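PDB 4FC9: type III effector Xcv3220-like C-terminal domain-containing protein from Xanthomonas campestris pv. vesicatoria, which is secreted into plant host cells as a type III effector and, as XopL, probably acts there as an E3 ubiquitin ligase through this all-helical C-terminal domain. Local coordinates for residues A[174-178]-A[179-183]; A[33-36]-A[37-41]; A[135-138]-A[139-143]; A[72-75]-A[76-79]. All coordinates share one frame; numbering follows the deposited sequence.

Interaction 1 (A[174-178]-A[179-183])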
loop_
_atom_site.group_PDB
_atom_site.type_symbol
_atom_site.label_atom_id
_atom_site.label_comp_id
_atom_site.label_asym_id
_atom_site.label_seq_id
_atom_site.Cartn_x
_atom_site.Cartn_y
_atom_site.Cartn_z
ATOM N N GLN A 174 14.027 -9.454 -8.104
ATOM C CA GLN A 174 13.571 -10.681 -8.760
ATOM C C GLN A 174 12.066 -10.899 -8.609
ATOM O O GLN A 174 11.477 -11.727 -9.310
ATOM C CB GLN A 174 14.325 -11.898 -8.218
ATOM C CG GLN A 174 13.886 -12.351 -6.833
ATOM C CD GLN A 174 14.585 -11.603 -5.709
ATOM O OE1 GLN A 174 15.158 -10.533 -5.917
ATOM N NE2 GLN A 174 14.544 -12.172 -4.509
ATOM N N ASP A 175 11.453 -10.159 -7.687
ATOM C CA ASP A 175 10.016 -10.244 -7.452
ATOM C C ASP A 175 9.226 -9.461 -8.499
ATOM O O ASP A 175 7.999 -9.517 -8.522
ATOM C CB ASP A 175 9.662 -9.734 -6.052
ATOM C CG ASP A 175 9.795 -10.805 -4.982
ATOM O OD1 ASP A 175 9.131 -10.675 -3.933
ATOM O OD2 ASP A 175 10.554 -11.773 -5.181
ATOM N N ARG A 176 9.932 -8.728 -9.357
ATOM C CA ARG A 176 9.285 -7.944 -10.400
ATOM C C ARG A 176 8.506 -8.843 -11.352
ATOM O O ARG A 176 7.435 -8.471 -11.838
ATOM C CB ARG A 176 10.307 -7.101 -11.170
ATOM C CG ARG A 176 9.733 -6.365 -12.379
ATOM C CD ARG A 176 8.483 -5.568 -12.011
ATOM N NE ARG A 176 8.791 -4.233 -11.520
ATOM C CZ ARG A 176 7.954 -3.490 -10.807
ATOM N NH1 ARG A 176 8.317 -2.280 -10.413
ATOM N NH2 ARG A 176 6.756 -3.957 -10.483
ATOM N N ALA A 177 9.039 -10.030 -11.615
ATOM C CA ALA A 177 8.360 -10.969 -12.495
ATOM C C ALA A 177 7.009 -11.370 -11.915
ATOM O O ALA A 177 6.060 -11.616 -12.657
ATOM C CB ALA A 177 9.223 -12.190 -12.737
ATOM N N ARG A 178 6.924 -11.418 -10.588
ATOM C CA ARG A 178 5.697 -11.833 -9.910
ATOM C C ARG A 178 4.720 -10.677 -9.750
ATOM O O ARG A 178 3.500 -10.856 -9.792
ATOM C CB ARG A 178 6.026 -12.426 -8.541
ATOM C CG ARG A 178 4.826 -13.010 -7.826
ATOM C CD ARG A 178 5.253 -14.009 -6.769
ATOM N NE ARG A 178 4.118 -14.749 -6.230
ATOM C CZ ARG A 178 3.570 -15.806 -6.820
ATOM N NH1 ARG A 178 4.046 -16.240 -7.980
ATOM N NH2 ARG A 178 2.541 -16.427 -6.257
ATOM N N PHE A 179 5.273 -9.488 -9.554
ATOM C CA PHE A 179 4.480 -8.284 -9.383
ATOM C C PHE A 179 4.896 -7.299 -10.452
ATOM O O PHE A 179 5.752 -6.444 -10.222
ATOM C CB PHE A 179 4.694 -7.707 -7.987
ATOM C CG PHE A 179 4.533 -8.723 -6.891
ATOM C CD1 PHE A 179 3.435 -9.573 -6.878
ATOM C CD2 PHE A 179 5.490 -8.852 -5.901
ATOM C CE1 PHE A 179 3.284 -10.518 -5.887
ATOM C CE2 PHE A 179 5.346 -9.796 -4.905
ATOM C CZ PHE A 179 4.242 -10.631 -4.898
ATOM N N PRO A 180 4.291 -7.434 -11.639
ATOM C CA PRO A 180 4.633 -6.687 -12.851
ATOM C C PRO A 180 4.459 -5.193 -12.659
ATOM O O PRO A 180 3.695 -4.754 -11.802
ATOM C CB PRO A 180 3.603 -7.186 -13.869
ATOM C CG PRO A 180 3.124 -8.486 -13.335
ATOM C CD PRO A 180 3.145 -8.333 -11.857
ATOM N N GLU A 181 5.179 -4.414 -13.452
ATOM C CA GLU A 181 4.964 -2.987 -13.451
ATOM C C GLU A 181 3.555 -2.720 -13.932
ATOM O O GLU A 181 3.074 -3.359 -14.866
ATOM C CB GLU A 181 5.966 -2.289 -14.358
ATOM C CG GLU A 181 7.213 -1.840 -13.646
ATOM C CD GLU A 181 8.004 -0.848 -14.460
ATOM O OE1 GLU A 181 7.602 0.332 -14.508
ATOM O OE2 GLU A 181 9.023 -1.249 -15.060
ATOM N N LEU A 182 2.893 -1.781 -13.274
ATOM C CA LEU A 182 1.570 -1.362 -13.684
ATOM C C LEU A 182 1.638 0.082 -14.131
ATOM O O LEU A 182 2.349 0.890 -13.536
ATOM C CB LEU A 182 0.582 -1.516 -12.532
ATOM C CG LEU A 182 0.295 -2.950 -12.089
ATOM C CD1 LEU A 182 -0.403 -2.934 -10.748
ATOM C CD2 LEU A 182 -0.553 -3.665 -13.127
ATOM N N ALA A 183 0.904 0.398 -15.188
ATOM C CA ALA A 183 0.861 1.755 -15.693
ATOM C C ALA A 183 0.053 2.617 -14.744
ATOM O O ALA A 183 -1.042 2.252 -14.344
ATOM C CB ALA A 183 0.251 1.780 -17.081
#
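The guanidinium of R176 lies with one face against CG of E181, 3.4 Å from CZ of R176, and with its edge toward the carbonyl of F179. NH2 of R176 donates to O of F179 at 2.7 Å, the donor tilted 17° from the carbonyl plane. The ring of F179 receives CG of R178 over one face, a CH-pi contact of 3.9 Å from that carbon to the ring centroid, while the D175 carboxylate stands beside the ring, nearly perpendicular to it. Bends at chi2 (51°) and chi3 (87°) curl the R176 chain back to the backbone that follows it. In the turn that follows helix 152-171, N of F179 bonds O of D175 at 2.9 Å, whereas N of P180, 3.3 Å from O of R176, has no hydrogen to give. The F179 side chain touches R165 of helix 152-171 and E87 of helix 79-88. Salt bridges lead outward from D175 to R96, from R176 to E166 and from R178 to D90. Charge thus pairs mainly outside the turn: NE of R176 and OE2 of E181 are 4.6 Å apart, so E181 offers R176 its methylene and probably only longer-range attraction.

Interaction 2 (A[33-36]-A[37-41])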
loop_
_atom_site.group_PDB
_atom_site.type_symbol
_atom_site.label_atom_id
_atom_site.label_comp_id
_atom_site.label_asym_id
_atom_site.label_seq_id
_atom_site.Cartn_x
_atom_site.Cartn_y
_atom_site.Cartn_z
ATOM N N ALA A 33 15.743 5.504 -7.055
ATOM C CA ALA A 33 14.637 4.589 -7.331
ATOM C C ALA A 33 13.578 4.673 -6.248
ATOM O O ALA A 33 12.382 4.690 -6.537
ATOM C CB ALA A 33 15.150 3.167 -7.450
ATOM N N LEU A 34 14.029 4.721 -5.000
ATOM C CA LEU A 34 13.131 4.810 -3.857
ATOM C C LEU A 34 12.451 6.165 -3.772
ATOM O O LEU A 34 11.292 6.259 -3.382
ATOM C CB LEU A 34 13.897 4.565 -2.563
ATOM C CG LEU A 34 14.165 3.105 -2.241
ATOM C CD1 LEU A 34 15.113 3.010 -1.065
ATOM C CD2 LEU A 34 12.859 2.389 -1.947
ATOM N N GLU A 35 13.181 7.217 -4.115
ATOM C CA GLU A 35 12.603 8.549 -4.072
ATOM C C GLU A 35 11.492 8.654 -5.114
ATOM O O GLU A 35 10.442 9.241 -4.865
ATOM C CB GLU A 35 13.669 9.621 -4.286
ATOM C CG GLU A 35 13.144 11.018 -4.044
ATOM C CD GLU A 35 14.232 12.004 -3.696
ATOM O OE1 GLU A 35 15.408 11.595 -3.616
ATOM O OE2 GLU A 35 13.905 13.193 -3.500
ATOM N N ARG A 36 11.728 8.049 -6.272
ATOM C CA ARG A 36 10.759 8.046 -7.357
ATOM C C ARG A 36 9.484 7.290 -6.984
ATOM O O ARG A 36 8.382 7.705 -7.348
ATOM C CB ARG A 36 11.393 7.450 -8.612
ATOM C CG ARG A 36 10.445 7.276 -9.786
ATOM C CD ARG A 36 11.210 7.137 -11.106
ATOM N NE ARG A 36 12.251 6.106 -11.062
ATOM C CZ ARG A 36 13.556 6.356 -10.972
ATOM N NH1 ARG A 36 14.424 5.354 -10.937
ATOM N NH2 ARG A 36 13.995 7.606 -10.916
ATOM N N ILE A 37 9.631 6.183 -6.263
ATOM C CA ILE A 37 8.469 5.444 -5.784
ATOM C C ILE A 37 7.646 6.340 -4.863
ATOM O O ILE A 37 6.425 6.442 -5.001
ATOM C CB ILE A 37 8.878 4.160 -5.042
ATOM C CG1 ILE A 37 9.575 3.200 -6.010
ATOM C CG2 ILE A 37 7.667 3.500 -4.404
ATOM C CD1 ILE A 37 10.185 1.988 -5.342
ATOM N N GLU A 38 8.328 7.002 -3.935
ATOM C CA GLU A 38 7.673 7.918 -3.017
ATOM C C GLU A 38 6.995 9.079 -3.739
ATOM O O GLU A 38 5.843 9.393 -3.462
ATOM C CB GLU A 38 8.669 8.463 -1.994
ATOM C CG GLU A 38 9.187 7.436 -0.998
ATOM C CD GLU A 38 8.106 6.891 -0.082
ATOM O OE1 GLU A 38 7.025 7.510 0.037
ATOM O OE2 GLU A 38 8.345 5.831 0.528
ATOM N N ASP A 39 7.709 9.719 -4.658
ATOM C CA ASP A 39 7.167 10.892 -5.338
ATOM C C ASP A 39 5.954 10.519 -6.175
ATOM O O ASP A 39 4.965 11.251 -6.213
ATOM C CB ASP A 39 8.232 11.562 -6.201
ATOM C CG ASP A 39 9.350 12.179 -5.375
ATOM O OD1 ASP A 39 9.130 12.447 -4.175
ATOM O OD2 ASP A 39 10.448 12.399 -5.925
ATOM N N THR A 40 6.029 9.368 -6.831
ATOM C CA THR A 40 4.923 8.871 -7.636
ATOM C C THR A 40 3.719 8.519 -6.765
ATOM O O THR A 40 2.587 8.902 -7.068
ATOM C CB THR A 40 5.344 7.641 -8.464
ATOM O OG1 THR A 40 6.354 8.018 -9.406
ATOM C CG2 THR A 40 4.156 7.056 -9.212
ATOM N N ALA A 41 3.962 7.786 -5.686
ATOM C CA ALA A 41 2.892 7.420 -4.769
ATOM C C ALA A 41 2.165 8.672 -4.292
ATOM O O ALA A 41 0.940 8.714 -4.261
ATOM C CB ALA A 41 3.438 6.628 -3.587
HETATM O O HOH W 1 11.088 4.830 -0.545
HETATM O O HOH W 2 12.006 14.370 -5.607
#
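R36 and T40 meet on one turn of helix 32-49, an alpha helix whose i to i+4 pattern runs unbroken through 33-36 and 37-41. The tight part is at the backbone. O of R36 takes two bonds from T40, one from N and one from OG1, both at 2.9 Å, and the two donors come from opposite faces of the carbonyl plane. T40 can do this because its OG1 sits beside its own backbone N (chi1 -64°) and so leans back over the preceding turn. CG1 of I37 rests 3.2 Å from O of A33, the acceptor for the I37 N-H. L34 is buried: its CD2 meets CD1 of I37 at 4.3 Å, and it packs on L167 and H170 of helix 152-171, while T40 lies on W162 of that same helix.

The side of E35 and D39 is loose and wet. Their carboxylate planes are 67° apart, and OE2 of E35 stays 4.3 Å from OD2 of D39, a like-charge pair that a water appears to bridge, though its 2.5 Å approach to OD2 of D39 is unusually short. E38, turned instead toward helix 152-171 and bent at chi2, carries its carboxylate away from 33-36, OE1 forming a salt bridge with K163. A second water donates to O of L34, at 3.2 Å, and to OE2 of E38, at 3.1 Å.

Interaction 3 (A[135-138]-A[139-143])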
loop_
_atom_site.group_PDB
_atom_site.type_symbol
_atom_site.label_atom_id
_atom_site.label_comp_id
_atom_site.label_asym_id
_atom_site.label_seq_id
_atom_site.Cartn_x
_atom_site.Cartn_y
_atom_site.Cartn_z
ATOM N N ILE A 135 -6.628 -6.931 3.123
ATOM C CA ILE A 135 -6.930 -6.925 4.546
ATOM C C ILE A 135 -8.366 -7.361 4.822
ATOM O O ILE A 135 -9.240 -7.254 3.962
ATOM C CB ILE A 135 -6.681 -5.539 5.163
ATOM C CG1 ILE A 135 -7.602 -4.497 4.525
ATOM C CG2 ILE A 135 -5.213 -5.143 4.996
ATOM C CD1 ILE A 135 -7.507 -3.131 5.169
ATOM N N VAL A 136 -8.604 -7.861 6.029
ATOM C CA VAL A 136 -9.915 -8.388 6.380
ATOM C C VAL A 136 -10.588 -7.585 7.490
ATOM O O VAL A 136 -9.919 -6.913 8.277
ATOM C CB VAL A 136 -9.837 -9.885 6.766
ATOM C CG1 VAL A 136 -9.454 -10.720 5.552
ATOM C CG2 VAL A 136 -8.846 -10.098 7.903
ATOM N N ASP A 137 -11.916 -7.648 7.542
ATOM C CA ASP A 137 -12.666 -6.940 8.568
ATOM C C ASP A 137 -12.762 -7.771 9.842
ATOM O O ASP A 137 -12.151 -8.835 9.944
ATOM C CB ASP A 137 -14.056 -6.548 8.058
ATOM C CG ASP A 137 -14.895 -7.748 7.628
ATOM O OD1 ASP A 137 -14.672 -8.872 8.123
ATOM O OD2 ASP A 137 -15.800 -7.555 6.790
ATOM N N HIS A 138 -13.553 -7.302 10.798
ATOM C CA HIS A 138 -13.676 -7.981 12.079
ATOM C C HIS A 138 -14.322 -9.363 11.952
ATOM O O HIS A 138 -14.271 -10.159 12.885
ATOM C CB HIS A 138 -14.473 -7.123 13.057
ATOM C CG HIS A 138 -15.939 -7.105 12.776
ATOM N ND1 HIS A 138 -16.507 -6.265 11.844
ATOM C CD2 HIS A 138 -16.955 -7.837 13.293
ATOM C CE1 HIS A 138 -17.811 -6.475 11.802
ATOM N NE2 HIS A 138 -18.107 -7.423 12.672
ATOM N N LEU A 139 -14.931 -9.644 10.806
ATOM C CA LEU A 139 -15.537 -10.953 10.575
ATOM C C LEU A 139 -14.666 -11.843 9.693
ATOM O O LEU A 139 -15.080 -12.932 9.295
ATOM C CB LEU A 139 -16.923 -10.797 9.955
ATOM C CG LEU A 139 -17.955 -10.134 10.865
ATOM C CD1 LEU A 139 -19.183 -9.747 10.073
ATOM C CD2 LEU A 139 -18.329 -11.051 12.015
ATOM N N GLY A 140 -13.464 -11.370 9.384
ATOM C CA GLY A 140 -12.527 -12.143 8.590
ATOM C C GLY A 140 -12.784 -12.058 7.100
ATOM O O GLY A 140 -12.184 -12.786 6.313
ATOM N N GLN A 141 -13.678 -11.159 6.705
ATOM C CA GLN A 141 -14.008 -10.987 5.293
ATOM C C GLN A 141 -13.164 -9.889 4.659
ATOM O O GLN A 141 -12.865 -8.885 5.299
ATOM C CB GLN A 141 -15.497 -10.683 5.125
ATOM C CG GLN A 141 -16.400 -11.746 5.719
ATOM C CD GLN A 141 -16.056 -13.139 5.215
ATOM O OE1 GLN A 141 -15.794 -13.332 4.027
ATOM N NE2 GLN A 141 -16.043 -14.115 6.121
ATOM N N PHE A 142 -12.781 -10.087 3.401
ATOM C CA PHE A 142 -11.955 -9.115 2.696
ATOM C C PHE A 142 -12.668 -7.782 2.587
ATOM O O PHE A 142 -13.817 -7.717 2.158
ATOM C CB PHE A 142 -11.577 -9.617 1.304
ATOM C CG PHE A 142 -10.676 -10.817 1.318
ATOM C CD1 PHE A 142 -9.431 -10.760 1.921
ATOM C CD2 PHE A 142 -11.070 -12.004 0.717
ATOM C CE1 PHE A 142 -8.596 -11.869 1.931
ATOM C CE2 PHE A 142 -10.241 -13.114 0.720
ATOM C CZ PHE A 142 -9.005 -13.049 1.327
ATOM N N VAL A 143 -11.976 -6.723 2.986
ATOM C CA VAL A 143 -12.530 -5.383 2.931
ATOM C C VAL A 143 -12.696 -4.951 1.482
ATOM O O VAL A 143 -13.706 -4.346 1.115
ATOM C CB VAL A 143 -11.624 -4.383 3.674
ATOM C CG1 VAL A 143 -12.130 -2.960 3.495
ATOM C CG2 VAL A 143 -11.541 -4.749 5.139
HETATM O O HOH W 3 -16.148 -6.760 4.012
#
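L139 is the third residue of a type I turn, D137 to G140, with a G1 bulge, at the tip of a minimal, hairpin-like loop with one beta bridge. Its N donates to OD1 of D137 at 2.8 Å, an Asx turn, and its CG lies over one face of the H138 imidazole, 3.6 Å from the centroid in a CH-pi contact. G140 supplies the left-handed conformation of the bulge (phi 82°) and closes the turn with N to O of D137. Q141 bonds in both directions: its N gives OD1 of D137 a second donor at 2.9 Å, from the face of the carboxylate opposite to L139 N, and its O receives N of D137 at 2.7 Å. This double grip needs the D137 carboxylate folded inward over the turn, where chi1 of 59° places it. F142 pairs with V136 in the single beta bridge; its CD1 touches CG1 of V136 at 3.6 Å, and its ring makes a cation-pi contact with R89. A water bridges O of F142 to OD2 of D137. V143 closes the loop at its open end, CG2 4.0 Å from CG1 of I135, while its N points almost straight, at 175° and in the carbonyl plane, to O of I135, 3.0 Å away.

Interaction 4 (A[72-75]-A[76-79])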
loop_
_atom_site.group_PDB
_atom_site.type_symbol
_atom_site.label_atom_id
_atom_site.label_comp_id
_atom_site.label_asym_id
_atom_site.label_seq_id
_atom_site.Cartn_x
_atom_site.Cartn_y
_atom_site.Cartn_z
ATOM N N VAL A 72 -17.607 2.109 -15.631
ATOM C CA VAL A 72 -16.585 1.799 -14.639
ATOM C C VAL A 72 -16.977 2.311 -13.260
ATOM O O VAL A 72 -16.863 3.505 -12.974
ATOM C CB VAL A 72 -15.227 2.401 -15.013
ATOM C CG1 VAL A 72 -14.175 1.977 -13.996
ATOM C CG2 VAL A 72 -14.825 1.974 -16.412
ATOM N N THR A 73 -17.439 1.406 -12.403
ATOM C CA THR A 73 -17.900 1.793 -11.078
ATOM C C THR A 73 -17.347 0.896 -9.972
ATOM O O THR A 73 -17.600 1.143 -8.799
ATOM C CB THR A 73 -19.436 1.787 -11.001
ATOM O OG1 THR A 73 -19.924 0.451 -11.172
ATOM C CG2 THR A 73 -20.035 2.688 -12.075
ATOM N N THR A 74 -16.596 -0.138 -10.349
ATOM C CA THR A 74 -16.049 -1.085 -9.380
ATOM C C THR A 74 -14.588 -1.432 -9.645
ATOM O O THR A 74 -14.073 -1.213 -10.743
ATOM C CB THR A 74 -16.835 -2.418 -9.354
ATOM O OG1 THR A 74 -16.788 -3.031 -10.648
ATOM C CG2 THR A 74 -18.284 -2.195 -8.950
ATOM N N PHE A 75 -13.936 -1.995 -8.629
ATOM C CA PHE A 75 -12.548 -2.431 -8.740
ATOM C C PHE A 75 -12.344 -3.429 -9.870
ATOM O O PHE A 75 -11.363 -3.358 -10.602
ATOM C CB PHE A 75 -12.076 -3.055 -7.419
ATOM C CG PHE A 75 -11.346 -2.096 -6.523
ATOM C CD1 PHE A 75 -11.892 -0.856 -6.217
ATOM C CD2 PHE A 75 -10.116 -2.434 -5.976
ATOM C CE1 PHE A 75 -11.224 0.032 -5.397
ATOM C CE2 PHE A 75 -9.440 -1.550 -5.146
ATOM C CZ PHE A 75 -9.998 -0.314 -4.856
ATOM N N GLY A 76 -13.278 -4.361 -10.006
ATOM C CA GLY A 76 -13.144 -5.425 -10.978
ATOM C C GLY A 76 -13.145 -4.928 -12.408
ATOM O O GLY A 76 -12.669 -5.615 -13.306
ATOM N N GLN A 77 -13.693 -3.734 -12.616
ATOM C CA GLN A 77 -13.789 -3.139 -13.949
ATOM C C GLN A 77 -12.536 -2.352 -14.319
ATOM O O GLN A 77 -12.412 -1.856 -15.438
ATOM C CB GLN A 77 -15.030 -2.251 -14.047
ATOM C CG GLN A 77 -16.333 -3.032 -14.061
ATOM C CD GLN A 77 -17.541 -2.151 -13.832
ATOM O OE1 GLN A 77 -17.545 -1.310 -12.937
ATOM N NE2 GLN A 77 -18.568 -2.332 -14.648
ATOM N N VAL A 78 -11.609 -2.244 -13.373
ATOM C CA VAL A 78 -10.311 -1.638 -13.639
ATOM C C VAL A 78 -9.246 -2.730 -13.586
ATOM O O VAL A 78 -8.999 -3.309 -12.530
ATOM C CB VAL A 78 -9.986 -0.523 -12.623
ATOM C CG1 VAL A 78 -8.626 0.082 -12.909
ATOM C CG2 VAL A 78 -11.056 0.552 -12.654
ATOM N N PRO A 79 -8.631 -3.037 -14.736
ATOM C CA PRO A 79 -7.641 -4.112 -14.861
ATOM C C PRO A 79 -6.521 -4.061 -13.821
ATOM O O PRO A 79 -6.222 -5.090 -13.221
ATOM C CB PRO A 79 -7.078 -3.891 -16.260
ATOM C CG PRO A 79 -8.222 -3.324 -17.010
ATOM C CD PRO A 79 -8.942 -2.431 -16.042
HETATM O O HOH W 4 -20.792 -0.472 -13.552
#
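Q77 and T74 face each other across a short 3-10 turn that leads the chain into helix 79-88, with V78 at the N-cap position. Among hydrogen bonds of the side chains, OE1 of Q77 takes three. N of T73 reaches it at 2.8 Å in a nearly straight bond (173°), N of T74 comes in the plane of the amide carbonyl at 3.0 Å, and OG1 of T74 arrives from well above that plane, also at 3.0 Å. With Q77 CG beside its own backbone N (chi1 -71°) and the chain extended beyond it, the amide is carried back along 72-75. Three donors should hold its rotation.

The backbone bonds are of the 3-10 kind: N of Q77 to O of T74 at 3.2 Å and N of V78 to O of F75 at 3.0 Å. Apolar contact joins the residues on the flanks of the turn, V72 CG1 meeting V78 CG2 at 3.7 Å. The buried F75 side chain anchors the turn elsewhere, on L81 and L85 of helix 79-88 and on L133 and L150. A water completes the polar end: it accepts from NE2 of Q77 at 3.1 Å and lies 2.7 Å from OG1 of T73.

How the interactions relate
Along the chain the contacts run in series: interaction 2 on helix 32-49, interaction 4 leading into helix 79-88, interaction 3 between helices 112-129 and 152-171, and interaction 1 just after helix 152-171. None touches another. Interactions 1 and 2 have the closest centres, about 16 Å apart, and both pack on helix 152-171. Interactions 1 and 4 come within about 6 Å at their nearest atoms and share helix 79-88. Interactions 2 and 3 lie on opposite sides of the chain's centre, their centres about 29 Å apart. Three of the four lie in the connections around the helices of this all-helical C-terminal domain; interaction 2 lies within a helix.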